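PDB 6DTU: maltose-binding protein MalE1, which binds maltotetraose in the cleft of a periplasmic-binding-protein fold and probably delivers malto-oligosaccharides for transport across the membrane. Local coordinates for residues F170-E174 against K175-V179; E129-E132 against I133-I137; K289-M292 against Y293-L297; L362-A365 against V366-I369; D250-P253 against G254-A257. All coordinates share one frame; numbering follows the deposited sequence.

Contact 1 of 5, residues F170-E174 against K175-V179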
loop_
_atom_site.group_PDB
_atom_site.type_symbol
_atom_site.label_atom_id
_atom_site.label_comp_id
_atom_site.label_asym_id
_atom_site.label_seq_id
_atom_site.Cartn_x
_atom_site.Cartn_y
_atom_site.Cartn_z
ATOM N N PHE A 170 -2.906 -13.703 9.727
ATOM C CA PHE A 170 -2.776 -15.146 9.813
ATOM C C PHE A 170 -1.519 -15.441 10.620
ATOM O O PHE A 170 -0.477 -14.802 10.415
ATOM C CB PHE A 170 -2.633 -15.744 8.398
ATOM C CG PHE A 170 -3.780 -15.401 7.457
ATOM C CD1 PHE A 170 -5.085 -15.640 7.822
ATOM C CD2 PHE A 170 -3.535 -14.857 6.204
ATOM C CE1 PHE A 170 -6.139 -15.340 6.956
ATOM C CE2 PHE A 170 -4.583 -14.534 5.335
ATOM C CZ PHE A 170 -5.883 -14.777 5.706
ATOM N N LYS A 171 -1.609 -16.411 11.525
ATOM C CA LYS A 171 -0.492 -16.693 12.413
ATOM C C LYS A 171 0.729 -17.115 11.609
ATOM O O LYS A 171 0.652 -17.998 10.749
ATOM C CB LYS A 171 -0.875 -17.789 13.411
ATOM C CG LYS A 171 0.186 -18.066 14.483
ATOM C CD LYS A 171 0.318 -16.900 15.446
ATOM C CE LYS A 171 1.380 -17.169 16.492
ATOM N NZ LYS A 171 1.225 -16.264 17.662
ATOM N N GLN A 172 1.844 -16.443 11.856
ATOM C CA GLN A 172 3.105 -16.822 11.242
ATOM C C GLN A 172 3.652 -18.014 12.017
ATOM O O GLN A 172 3.866 -17.921 13.230
ATOM C CB GLN A 172 4.086 -15.650 11.292
ATOM C CG GLN A 172 5.418 -15.924 10.598
ATOM C CD GLN A 172 5.245 -16.243 9.123
ATOM O OE1 GLN A 172 4.973 -15.353 8.315
ATOM N NE2 GLN A 172 5.388 -17.518 8.765
ATOM N N THR A 173 3.806 -19.147 11.340
ATOM C CA THR A 173 4.377 -20.355 11.921
ATOM C C THR A 173 5.622 -20.748 11.132
ATOM O O THR A 173 5.915 -20.191 10.072
ATOM C CB THR A 173 3.374 -21.514 11.918
ATOM O OG1 THR A 173 3.361 -22.131 10.630
ATOM C CG2 THR A 173 1.972 -21.012 12.229
ATOM N N GLU A 174 6.351 -21.738 11.656
ATOM C CA GLU A 174 7.558 -22.207 10.980
ATOM C C GLU A 174 7.244 -22.930 9.672
ATOM O O GLU A 174 8.146 -23.121 8.849
ATOM C CB GLU A 174 8.367 -23.122 11.908
ATOM C CG GLU A 174 9.106 -22.393 13.044
ATOM C CD GLU A 174 9.965 -23.322 13.896
ATOM O OE1 GLU A 174 10.097 -24.509 13.516
ATOM O OE2 GLU A 174 10.490 -22.883 14.953
ATOM N N LYS A 175 5.998 -23.352 9.461
ATOM C CA LYS A 175 5.577 -23.960 8.207
ATOM C C LYS A 175 4.798 -22.996 7.320
ATOM O O LYS A 175 4.172 -23.435 6.350
ATOM C CB LYS A 175 4.743 -25.221 8.468
ATOM C CG LYS A 175 5.294 -26.137 9.548
ATOM C CD LYS A 175 6.675 -26.686 9.195
ATOM C CE LYS A 175 7.275 -27.439 10.383
ATOM N NZ LYS A 175 8.755 -27.286 10.484
ATOM N N GLY A 176 4.815 -21.706 7.628
ATOM C CA GLY A 176 4.126 -20.703 6.844
ATOM C C GLY A 176 2.976 -20.084 7.617
ATOM O O GLY A 176 2.808 -20.299 8.820
ATOM N N LEU A 177 2.150 -19.334 6.886
ATOM C CA LEU A 177 0.999 -18.662 7.474
ATOM C C LEU A 177 -0.114 -19.670 7.721
ATOM O O LEU A 177 -0.428 -20.481 6.847
ATOM C CB LEU A 177 0.479 -17.584 6.522
ATOM C CG LEU A 177 1.340 -16.364 6.224
ATOM C CD1 LEU A 177 0.569 -15.478 5.282
ATOM C CD2 LEU A 177 1.683 -15.631 7.508
ATOM N N ASP A 178 -0.719 -19.610 8.914
ATOM C CA ASP A 178 -1.839 -20.484 9.269
ATOM C C ASP A 178 -3.117 -19.695 9.026
ATOM O O ASP A 178 -3.539 -18.910 9.876
ATOM C CB ASP A 178 -1.747 -20.924 10.729
ATOM C CG ASP A 178 -2.840 -21.940 11.114
ATOM O OD1 ASP A 178 -3.743 -22.208 10.292
ATOM O OD2 ASP A 178 -2.821 -22.453 12.257
ATOM N N VAL A 179 -3.763 -19.942 7.883
ATOM C CA VAL A 179 -4.979 -19.203 7.558
ATOM C C VAL A 179 -6.145 -19.580 8.449
ATOM O O VAL A 179 -7.173 -18.891 8.430
ATOM C CB VAL A 179 -5.395 -19.237 6.069
ATOM C CG1 VAL A 179 -4.291 -18.658 5.173
ATOM C CG2 VAL A 179 -5.794 -20.635 5.647
#

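Contact 2 of 5, residues E129-E132 against I133-I137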
loop_
_atom_site.group_PDB
_atom_site.type_symbol
_atom_site.label_atom_id
_atom_site.label_comp_id
_atom_site.label_asym_id
_atom_site.label_seq_id
_atom_site.Cartn_x
_atom_site.Cartn_y
_atom_site.Cartn_z
ATOM N N GLU A 129 1.832 12.428 22.635
ATOM C CA GLU A 129 2.291 13.723 22.146
ATOM C C GLU A 129 1.564 14.114 20.865
ATOM O O GLU A 129 1.171 15.274 20.696
ATOM C CB GLU A 129 3.798 13.649 21.907
ATOM C CG GLU A 129 4.518 14.970 21.738
ATOM C CD GLU A 129 5.927 14.786 21.195
ATOM O OE1 GLU A 129 6.467 13.663 21.319
ATOM O OE2 GLU A 129 6.492 15.759 20.646
ATOM N N LEU A 130 1.347 13.152 19.963
ATOM C CA LEU A 130 0.617 13.462 18.740
ATOM C C LEU A 130 -0.794 13.938 19.056
ATOM O O LEU A 130 -1.272 14.917 18.469
ATOM C CB LEU A 130 0.627 12.259 17.781
ATOM C CG LEU A 130 -0.149 12.375 16.458
ATOM C CD1 LEU A 130 0.492 11.522 15.381
ATOM C CD2 LEU A 130 -1.625 11.974 16.593
ATOM N N ILE A 131 -1.458 13.295 20.019
ATOM C CA ILE A 131 -2.816 13.692 20.385
ATOM C C ILE A 131 -2.849 15.124 20.907
ATOM O O ILE A 131 -3.727 15.910 20.535
ATOM C CB ILE A 131 -3.427 12.696 21.386
ATOM C CG1 ILE A 131 -3.706 11.370 20.682
ATOM C CG2 ILE A 131 -4.692 13.272 21.997
ATOM C CD1 ILE A 131 -3.984 10.220 21.630
ATOM N N GLU A 132 -1.893 15.485 21.769
ATOM C CA GLU A 132 -1.844 16.840 22.316
ATOM C C GLU A 132 -1.592 17.865 21.214
ATOM O O GLU A 132 -2.265 18.899 21.140
ATOM C CB GLU A 132 -0.741 16.922 23.368
ATOM C CG GLU A 132 -0.441 18.331 23.871
ATOM C CD GLU A 132 0.023 18.327 25.320
ATOM O OE1 GLU A 132 1.067 17.710 25.603
ATOM O OE2 GLU A 132 -0.679 18.897 26.184
ATOM N N ILE A 133 -0.624 17.585 20.345
ATOM C CA ILE A 133 -0.298 18.511 19.261
ATOM C C ILE A 133 -1.487 18.695 18.329
ATOM O O ILE A 133 -1.781 19.810 17.889
ATOM C CB ILE A 133 0.964 18.033 18.517
ATOM C CG1 ILE A 133 2.171 18.137 19.441
ATOM C CG2 ILE A 133 1.224 18.848 17.268
ATOM C CD1 ILE A 133 3.390 17.440 18.900
ATOM N N ALA A 134 -2.174 17.605 17.992
ATOM C CA ALA A 134 -3.336 17.700 17.115
ATOM C C ALA A 134 -4.451 18.511 17.757
ATOM O O ALA A 134 -5.093 19.333 17.092
ATOM C CB ALA A 134 -3.827 16.305 16.758
ATOM N N LYS A 135 -4.719 18.272 19.043
ATOM C CA LYS A 135 -5.727 19.062 19.744
ATOM C C LYS A 135 -5.365 20.540 19.722
ATOM O O LYS A 135 -6.226 21.398 19.485
ATOM C CB LYS A 135 -5.846 18.600 21.193
ATOM C CG LYS A 135 -6.528 17.277 21.400
ATOM C CD LYS A 135 -6.565 16.885 22.882
ATOM C CE LYS A 135 -7.315 15.579 23.097
ATOM N NZ LYS A 135 -7.222 15.136 24.521
ATOM N N GLN A 136 -4.092 20.857 19.971
ATOM C CA GLN A 136 -3.659 22.249 19.945
ATOM C C GLN A 136 -3.904 22.878 18.579
ATOM O O GLN A 136 -4.421 23.995 18.486
ATOM C CB GLN A 136 -2.194 22.346 20.363
ATOM C CG GLN A 136 -1.699 23.784 20.425
ATOM C CD GLN A 136 -0.215 23.918 20.703
ATOM O OE1 GLN A 136 0.471 22.942 21.014
ATOM N NE2 GLN A 136 0.272 25.151 20.669
ATOM N N ILE A 137 -3.565 22.159 17.508
ATOM C CA ILE A 137 -3.763 22.667 16.149
ATOM C C ILE A 137 -5.244 22.867 15.858
ATOM O O ILE A 137 -5.655 23.881 15.277
ATOM C CB ILE A 137 -3.115 21.707 15.133
ATOM C CG1 ILE A 137 -1.598 21.634 15.333
ATOM C CG2 ILE A 137 -3.479 22.104 13.703
ATOM C CD1 ILE A 137 -0.861 22.869 14.872
#

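Contact 3 of 5, residues K289-M292 against Y293-L297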
loop_
_atom_site.group_PDB
_atom_site.type_symbol
_atom_site.label_atom_id
_atom_site.label_comp_id
_atom_site.label_asym_id
_atom_site.label_seq_id
_atom_site.Cartn_x
_atom_site.Cartn_y
_atom_site.Cartn_z
ATOM N N LYS A 289 18.053 -0.742 -15.026
ATOM C CA LYS A 289 18.429 0.210 -13.982
ATOM C C LYS A 289 17.880 1.601 -14.254
ATOM O O LYS A 289 17.189 2.183 -13.406
ATOM C CB LYS A 289 19.948 0.237 -13.791
ATOM C CG LYS A 289 20.365 1.253 -12.738
ATOM C CD LYS A 289 21.874 1.232 -12.440
ATOM C CE LYS A 289 22.699 1.530 -13.656
ATOM N NZ LYS A 289 24.153 1.264 -13.407
ATOM N N GLU A 290 18.188 2.158 -15.423
ATOM C CA GLU A 290 17.724 3.510 -15.718
ATOM C C GLU A 290 16.207 3.598 -15.655
ATOM O O GLU A 290 15.654 4.562 -15.116
ATOM C CB GLU A 290 18.210 3.945 -17.091
ATOM C CG GLU A 290 19.594 4.524 -17.076
ATOM C CD GLU A 290 19.837 5.351 -18.309
ATOM O OE1 GLU A 290 19.133 6.373 -18.475
ATOM O OE2 GLU A 290 20.686 4.948 -19.130
ATOM N N THR A 291 15.515 2.601 -16.204
ATOM C CA THR A 291 14.063 2.688 -16.238
ATOM C C THR A 291 13.480 2.617 -14.847
ATOM O O THR A 291 12.540 3.352 -14.533
ATOM C CB THR A 291 13.473 1.578 -17.084
ATOM O OG1 THR A 291 14.223 1.495 -18.290
ATOM C CG2 THR A 291 12.037 1.928 -17.396
ATOM N N MET A 292 14.048 1.755 -13.989
ATOM C CA MET A 292 13.561 1.644 -12.619
ATOM C C MET A 292 13.822 2.925 -11.841
ATOM O O MET A 292 13.006 3.326 -11.000
ATOM C CB MET A 292 14.201 0.421 -11.957
ATOM C CG MET A 292 13.546 -0.873 -12.374
ATOM S SD MET A 292 11.978 -1.032 -11.511
ATOM C CE MET A 292 11.257 -2.512 -12.257
ATOM N N TYR A 293 14.930 3.602 -12.136
ATOM C CA TYR A 293 15.209 4.867 -11.474
ATOM C C TYR A 293 14.266 5.959 -11.967
ATOM O O TYR A 293 13.766 6.753 -11.162
ATOM C CB TYR A 293 16.691 5.204 -11.652
ATOM C CG TYR A 293 17.183 6.450 -10.963
ATOM C CD1 TYR A 293 16.868 6.692 -9.643
ATOM C CD2 TYR A 293 18.069 7.312 -11.600
ATOM C CE1 TYR A 293 17.349 7.830 -8.981
ATOM C CE2 TYR A 293 18.559 8.437 -10.954
ATOM C CZ TYR A 293 18.202 8.688 -9.655
ATOM O OH TYR A 293 18.696 9.795 -9.019
ATOM N N ARG A 294 13.975 5.977 -13.274
ATOM C CA ARG A 294 12.997 6.911 -13.814
ATOM C C ARG A 294 11.617 6.682 -13.213
ATOM O O ARG A 294 10.893 7.644 -12.955
ATOM C CB ARG A 294 12.959 6.838 -15.335
ATOM C CG ARG A 294 14.214 7.382 -15.935
ATOM C CD ARG A 294 14.242 7.150 -17.424
ATOM N NE ARG A 294 13.150 7.848 -18.058
ATOM C CZ ARG A 294 12.751 7.646 -19.305
ATOM N NH1 ARG A 294 13.361 6.758 -20.068
ATOM N NH2 ARG A 294 11.721 8.335 -19.778
ATOM N N ILE A 295 11.238 5.416 -12.990
ATOM C CA ILE A 295 9.984 5.117 -12.301
ATOM C C ILE A 295 9.999 5.679 -10.886
ATOM O O ILE A 295 9.026 6.307 -10.446
ATOM C CB ILE A 295 9.660 3.606 -12.344
ATOM C CG1 ILE A 295 9.269 3.188 -13.769
ATOM C CG2 ILE A 295 8.514 3.262 -11.373
ATOM C CD1 ILE A 295 9.198 1.699 -13.946
ATOM N N TYR A 296 11.102 5.470 -10.149
ATOM C CA TYR A 296 11.233 6.095 -8.832
ATOM C C TYR A 296 11.067 7.604 -8.918
ATOM O O TYR A 296 10.366 8.211 -8.106
ATOM C CB TYR A 296 12.588 5.763 -8.177
ATOM C CG TYR A 296 12.881 6.703 -7.018
ATOM C CD1 TYR A 296 12.393 6.443 -5.743
ATOM C CD2 TYR A 296 13.613 7.870 -7.213
ATOM C CE1 TYR A 296 12.643 7.319 -4.688
ATOM C CE2 TYR A 296 13.888 8.713 -6.189
ATOM C CZ TYR A 296 13.386 8.462 -4.927
ATOM O OH TYR A 296 13.640 9.363 -3.910
ATOM N N LEU A 297 11.754 8.240 -9.864
ATOM C CA LEU A 297 11.663 9.698 -9.955
ATOM C C LEU A 297 10.240 10.150 -10.232
ATOM O O LEU A 297 9.823 11.211 -9.752
ATOM C CB LEU A 297 12.628 10.219 -11.021
ATOM C CG LEU A 297 14.092 10.048 -10.623
ATOM C CD1 LEU A 297 14.969 10.462 -11.785
ATOM C CD2 LEU A 297 14.405 10.874 -9.376
#

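Contact 4 of 5, residues L362-A365 against V366-I369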
loop_
_atom_site.group_PDB
_atom_site.type_symbol
_atom_site.label_atom_id
_atom_site.label_comp_id
_atom_site.label_asym_id
_atom_site.label_seq_id
_atom_site.Cartn_x
_atom_site.Cartn_y
_atom_site.Cartn_z
ATOM N N LEU A 362 -14.854 -6.623 16.073
ATOM C CA LEU A 362 -13.744 -7.457 15.617
ATOM C C LEU A 362 -14.114 -8.931 15.665
ATOM O O LEU A 362 -13.775 -9.687 14.749
ATOM C CB LEU A 362 -12.491 -7.186 16.449
ATOM C CG LEU A 362 -11.862 -5.788 16.331
ATOM C CD1 LEU A 362 -10.650 -5.643 17.231
ATOM C CD2 LEU A 362 -11.483 -5.489 14.873
ATOM N N LYS A 363 -14.840 -9.345 16.708
ATOM C CA LYS A 363 -15.260 -10.738 16.811
ATOM C C LYS A 363 -16.080 -11.137 15.595
ATOM O O LYS A 363 -15.830 -12.177 14.976
ATOM C CB LYS A 363 -16.067 -10.931 18.096
ATOM C CG LYS A 363 -16.560 -12.351 18.340
ATOM C CD LYS A 363 -17.203 -12.450 19.717
ATOM C CE LYS A 363 -18.091 -13.662 19.832
ATOM N NZ LYS A 363 -19.346 -13.330 20.557
ATOM N N ASN A 364 -17.055 -10.302 15.228
ATOM C CA ASN A 364 -17.877 -10.595 14.063
ATOM C C ASN A 364 -17.048 -10.564 12.787
ATOM O O ASN A 364 -17.285 -11.362 11.871
ATOM C CB ASN A 364 -19.063 -9.630 13.989
ATOM C CG ASN A 364 -20.064 -9.867 15.101
ATOM O OD1 ASN A 364 -19.995 -10.875 15.808
ATOM N ND2 ASN A 364 -21.022 -8.956 15.243
ATOM N N ALA A 365 -16.072 -9.650 12.710
ATOM C CA ALA A 365 -15.207 -9.596 11.528
ATOM C C ALA A 365 -14.464 -10.911 11.322
ATOM O O ALA A 365 -14.420 -11.441 10.209
ATOM C CB ALA A 365 -14.212 -8.433 11.617
ATOM N N VAL A 366 -13.892 -11.461 12.390
ATOM C CA VAL A 366 -13.145 -12.710 12.275
ATOM C C VAL A 366 -14.064 -13.880 11.912
ATOM O O VAL A 366 -13.694 -14.749 11.110
ATOM C CB VAL A 366 -12.311 -12.950 13.549
ATOM C CG1 VAL A 366 -11.739 -14.348 13.582
ATOM C CG2 VAL A 366 -11.179 -11.919 13.650
ATOM N N GLU A 367 -15.281 -13.926 12.471
ATOM C CA GLU A 367 -16.209 -14.974 12.053
ATOM C C GLU A 367 -16.574 -14.832 10.582
ATOM O O GLU A 367 -16.733 -15.835 9.873
ATOM C CB GLU A 367 -17.486 -14.938 12.900
ATOM C CG GLU A 367 -17.252 -14.862 14.401
ATOM C CD GLU A 367 -18.518 -15.084 15.221
ATOM O OE1 GLU A 367 -18.419 -15.652 16.331
ATOM O OE2 GLU A 367 -19.610 -14.673 14.766
ATOM N N ARG A 368 -16.675 -13.597 10.098
ATOM C CA ARG A 368 -16.947 -13.390 8.685
ATOM C C ARG A 368 -15.778 -13.852 7.828
ATOM O O ARG A 368 -15.976 -14.565 6.843
ATOM C CB ARG A 368 -17.293 -11.924 8.422
ATOM C CG ARG A 368 -17.481 -11.580 6.967
ATOM C CD ARG A 368 -17.840 -10.114 6.782
ATOM N NE ARG A 368 -17.566 -9.642 5.426
ATOM C CZ ARG A 368 -17.826 -8.412 5.010
ATOM N NH1 ARG A 368 -18.367 -7.542 5.848
ATOM N NH2 ARG A 368 -17.547 -8.050 3.767
ATOM N N ILE A 369 -14.552 -13.513 8.229
ATOM C CA ILE A 369 -13.374 -13.906 7.452
ATOM C C ILE A 369 -13.260 -15.422 7.400
ATOM O O ILE A 369 -13.014 -16.011 6.338
ATOM C CB ILE A 369 -12.112 -13.281 8.061
ATOM C CG1 ILE A 369 -12.202 -11.755 8.000
ATOM C CG2 ILE A 369 -10.882 -13.782 7.337
ATOM C CD1 ILE A 369 -11.127 -11.052 8.824
#

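Contact 5 of 5, residues D250-P253 against G254-A257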
loop_
_atom_site.group_PDB
_atom_site.type_symbol
_atom_site.label_atom_id
_atom_site.label_comp_id
_atom_site.label_asym_id
_atom_site.label_seq_id
_atom_site.Cartn_x
_atom_site.Cartn_y
_atom_site.Cartn_z
ATOM N N ASP A 250 5.216 5.973 18.648
ATOM C CA ASP A 250 4.999 4.760 19.423
ATOM C C ASP A 250 3.625 4.807 20.076
ATOM O O ASP A 250 3.194 5.853 20.572
ATOM C CB ASP A 250 6.055 4.618 20.525
ATOM C CG ASP A 250 7.446 4.288 19.994
ATOM O OD1 ASP A 250 7.588 3.683 18.903
ATOM O OD2 ASP A 250 8.420 4.653 20.687
ATOM N N LEU A 251 2.932 3.663 20.076
ATOM C CA LEU A 251 1.574 3.625 20.613
ATOM C C LEU A 251 1.577 3.892 22.108
ATOM O O LEU A 251 0.656 4.522 22.651
ATOM C CB LEU A 251 0.938 2.277 20.307
ATOM C CG LEU A 251 1.154 1.816 18.870
ATOM C CD1 LEU A 251 0.460 0.478 18.681
ATOM C CD2 LEU A 251 0.632 2.880 17.905
ATOM N N GLU A 252 2.584 3.370 22.791
ATOM C CA GLU A 252 2.848 3.649 24.194
ATOM C C GLU A 252 4.302 3.292 24.442
ATOM O O GLU A 252 4.986 2.809 23.528
ATOM C CB GLU A 252 1.901 2.859 25.123
ATOM C CG GLU A 252 2.011 1.343 25.070
ATOM C CD GLU A 252 1.092 0.664 26.076
ATOM O OE1 GLU A 252 -0.125 0.570 25.812
ATOM O OE2 GLU A 252 1.589 0.235 27.139
ATOM N N PRO A 253 4.849 3.626 25.625
ATOM C CA PRO A 253 6.265 3.324 25.861
ATOM C C PRO A 253 6.598 1.858 25.598
ATOM O O PRO A 253 5.959 0.956 26.162
ATOM C CB PRO A 253 6.441 3.700 27.337
ATOM C CG PRO A 253 5.489 4.844 27.491
ATOM C CD PRO A 253 4.275 4.382 26.754
ATOM N N GLY A 254 7.565 1.616 24.717
ATOM C CA GLY A 254 7.998 0.269 24.376
ATOM C C GLY A 254 7.121 -0.488 23.407
ATOM O O GLY A 254 7.325 -1.693 23.223
ATOM N N VAL A 255 6.168 0.177 22.766
ATOM C CA VAL A 255 5.278 -0.477 21.812
ATOM C C VAL A 255 5.270 0.319 20.512
ATOM O O VAL A 255 4.503 1.287 20.384
ATOM C CB VAL A 255 3.861 -0.618 22.389
ATOM C CG1 VAL A 255 2.947 -1.292 21.368
ATOM C CG2 VAL A 255 3.886 -1.384 23.709
ATOM N N PRO A 256 6.115 -0.003 19.541
ATOM C CA PRO A 256 6.066 0.742 18.281
ATOM C C PRO A 256 4.888 0.328 17.416
ATOM O O PRO A 256 4.381 -0.794 17.490
ATOM C CB PRO A 256 7.390 0.395 17.596
ATOM C CG PRO A 256 7.800 -0.905 18.189
ATOM C CD PRO A 256 7.251 -0.944 19.590
ATOM N N ALA A 257 4.464 1.265 16.577
ATOM C CA ALA A 257 3.509 0.939 15.531
ATOM C C ALA A 257 4.180 0.015 14.529
ATOM O O ALA A 257 5.374 0.112 14.292
ATOM C CB ALA A 257 3.083 2.209 14.791
HETATM O O HOH W 1 6.471 3.529 16.329
HETATM O O HOH W 2 8.885 3.781 23.194
#

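Contact 1 of 5, residues F170-E174 against K175-V179
The Phe170 ring has Val179 CG1 over the centre of one face, a CH-pi contact 3.9 Å from the ring centroid and only 5° off the normal, while Leu177 CD1 lies at the ring edge, near its plane. The amide of Gln172, bent at chi2 (60°), comes back over the hairpin: its OE1 meets Leu177 CD2 at 3.4 Å, and NE2 donates to Thr173 O with the acceptor almost in the amide plane. These groups decorate a beta hairpin whose two-residue loop, Glu174-Lys175, is a type I turn from Thr173 to Gly176. Two backbone bonds join Thr173 and Gly176, and further along Asp178 N reaches Lys171 O at 2.8 Å, in the carbonyl plane. Thr173 OG1, placed between backbone N and carbonyl carbon (chi1 82°), donates to Gly176 O at 2.6 Å and accepts from Lys175 N at 3.1 Å; its CG2 meets Asp178 CB. A valine at Thr173 would probably leave Lys175 N without this acceptor and Gly176 O with one donor fewer, the turn then relying on its two backbone bonds. At the backbone angles of Gly176 a CB would jam against the preceding carbonyl O. Beyond the pair, Phe170 also touches Val334, Val340 and Ile182, so the hairpin base is apolar while Glu174 and Lys175 form its exposed tip. Thr173 O and Gly176 O thus each take two donors, which implies a turn fixed by polar bonds at its end and by apolar contacts at its base.

Contact 2 of 5, residues E129-E132 against I133-I137
Ile133 and Glu129 lie side by side one helical turn apart, pointing the same way, with Ile133 CD1 3.9 Å from Glu129 CG. With CG1 anti to its own carbonyl carbon (chi1 -67°), Ile133 sends that branch back along the helix, 3.3 Å from Glu129 O. That carbonyl also accepts from Ile133 N at 2.9 Å, and Glu129 OE1 is itself tied down, accepting from Lys125 N just before the helix. The tightly packed side is that of the buried Leu130, Ile131 and Ala134, which turn into the protein; Ala134, through its single methyl, touches both Met225 and Phe148. Ile131 and Lys135 make the second side-by-side pair: the lysine chain is extended, its CG rests near Ile131 O, and its CE passes 3.7 Å from Ile131 CG2. The aliphatic part of the lysine thus covers the isoleucine, while NZ continues to a salt bridge with Glu202. The solvent side is looser. Glu132 and Gln136 are tied through the backbone bond from Gln136 N to Glu132 O (2.9 Å), and the amide of Gln136 turns instead to Glu140. All of this belongs to helix 127-140, an amphipathic helix: Leu130, Ile133 and Ala134 bear on Met225 of strand 223-228, Leu130 and Ala134 also on Phe148 of strand 146-149, and Ile131 faces Arg198 and Leu199 of helix 187-201.

Contact 3 of 5, residues K289-M292 against Y293-L297
Ile295 turns its CG1 branch back toward the preceding turn of the helix, CG1 lying 3.4 Å from Thr291 O, the same oxygen that accepts from Ile295 N at 2.9 Å. Arg294 does the same toward Glu290: with CG anti to its carbonyl carbon (chi1 -69°), its CG passes 3.3 Å from Glu290 O before the chain bends at chi3 and carries the guanidinium away to a salt bridge with Glu23. Tyr293 takes the other course, CG anti to the backbone N (chi1 -177°), and its ring swings clear of Lys289 while CB stays 3.5 Å from Lys289 O. One turn further on, within 293-297, Leu297 CD1 sits 4.2 Å above the plane of the Tyr293 ring, over its centre. Met292, bent at chi2, projects to Ile104 and Tyr106 of strand 100-109, where Ile295 also meets Tyr106. Four successive i to i+4 backbone bonds build the helix that carries these side chains. The result is an amphipathic alpha-helix, 289-298, wedged between helices 14-28 and 306-312 and lying on a central sheet, as in the alpha/beta lobes of periplasmic binding proteins.

Contact 4 of 5, residues L362-A365 against V366-I369
Arg368 N bonds to Asn364 O and Ile369 N to Ala365 O, both at 2.9 Å, the shortest of four consecutive i to i+4 bonds that make this about two regular turns of the C-terminal alpha-helix, 358-374. Among the side chains the firm polar bond leads outward: Arg368, extended from CG to NE, reaches Asp346 of helix 341-352 in a salt bridge through NH1, its side chain about 7 Å from a bound glucose. Lys363 and Glu367 lie alongside each other, pointing the same way, yet Lys363 NZ remains 4.9 Å from Glu367 OE1, so opposite charges are near without a salt bridge. Glu367 OE2 also comes 4.0 Å from Asn364 OD1, the amide and carboxylate planes turned 36° apart. Packing takes over on the inner side. Ala365 meets Ala347, a small-on-small contact consistent with close approach of helix 341-352, whose Ala343 also meets Ile369. Leu362 lies against Ala189, Ile190 and Val193 of helix 187-201, and Val366 and Ile369 both touch Ile182 of strand 181-183. Within the helix, Val366 directs CG2 to 3.6 Å from Leu362 O, and Ile369, its CG1 anti to the carbonyl carbon (chi1 -62°), brings CG1 to 3.1 Å from Ala365 O.

Contact 5 of 5, residues D250-P253 against G254-A257
Leu251 spreads its two methyls over the returning chain, CD1 lying 4.1 Å from Val255 CG1 and CD2 4.0 Å from Ala257 CB, with the leucine and valine side chains crossing at about a right angle. It also touches Phe161 of helix 155-164 and Tyr165. The backbones are joined by Leu251 N donating to Val255 O at 2.9 Å, a bond rather bent at the hydrogen. A type II beta turn from Glu252 to Val255 closes the loop through Val255 N and Glu252 O; Gly254 occupies its positive-phi position, where a CB would clash with Pro253 O. Glu252 CG, held between backbone N and carbonyl carbon (chi1 63°), packs 3.6 Å from Val255 CG2, and its OE1 goes on to Tyr165 and Lys191. An alanine in place of Leu251 is likely to open a gap beside Val255 and Ala257, and to deprive Phe161 and Tyr165 of an apolar neighbour. Asp250 OD1 rests 3.4 Å from Pro256 CA. Each carboxylate oxygen of Asp250 accepts a hydrogen bond from a water; one water accepts from Ala257 N, the other from Gly254 N. The loop's chemistry is therefore divided, one carboxylate serving two backbone N-H groups through water and an apolar cluster on the leucine holding the turn to the protein.

Overall arrangement
Along the chain the order is contact 2, contact 1, contact 5, contact 3, contact 4, each closing before the next opens. Contacts 1 and 4 are neighbours, centres about 19 Å and nearest atoms about 5 Å apart; strand 181-183 links them, pairing with strand 168-173 of the hairpin and touching helix 358-374. Contacts 2 and 5 form a second pair, centres about 17 Å apart, with the loop bonded to Lys125 and Met127, at the start of helix 127-140. Contact 3 stands apart, about 42 Å from contact 4 between centres and across the chain's centre. These local turns and helices thus lie around a two-lobed binding protein, with maltotetraose held between its lobes.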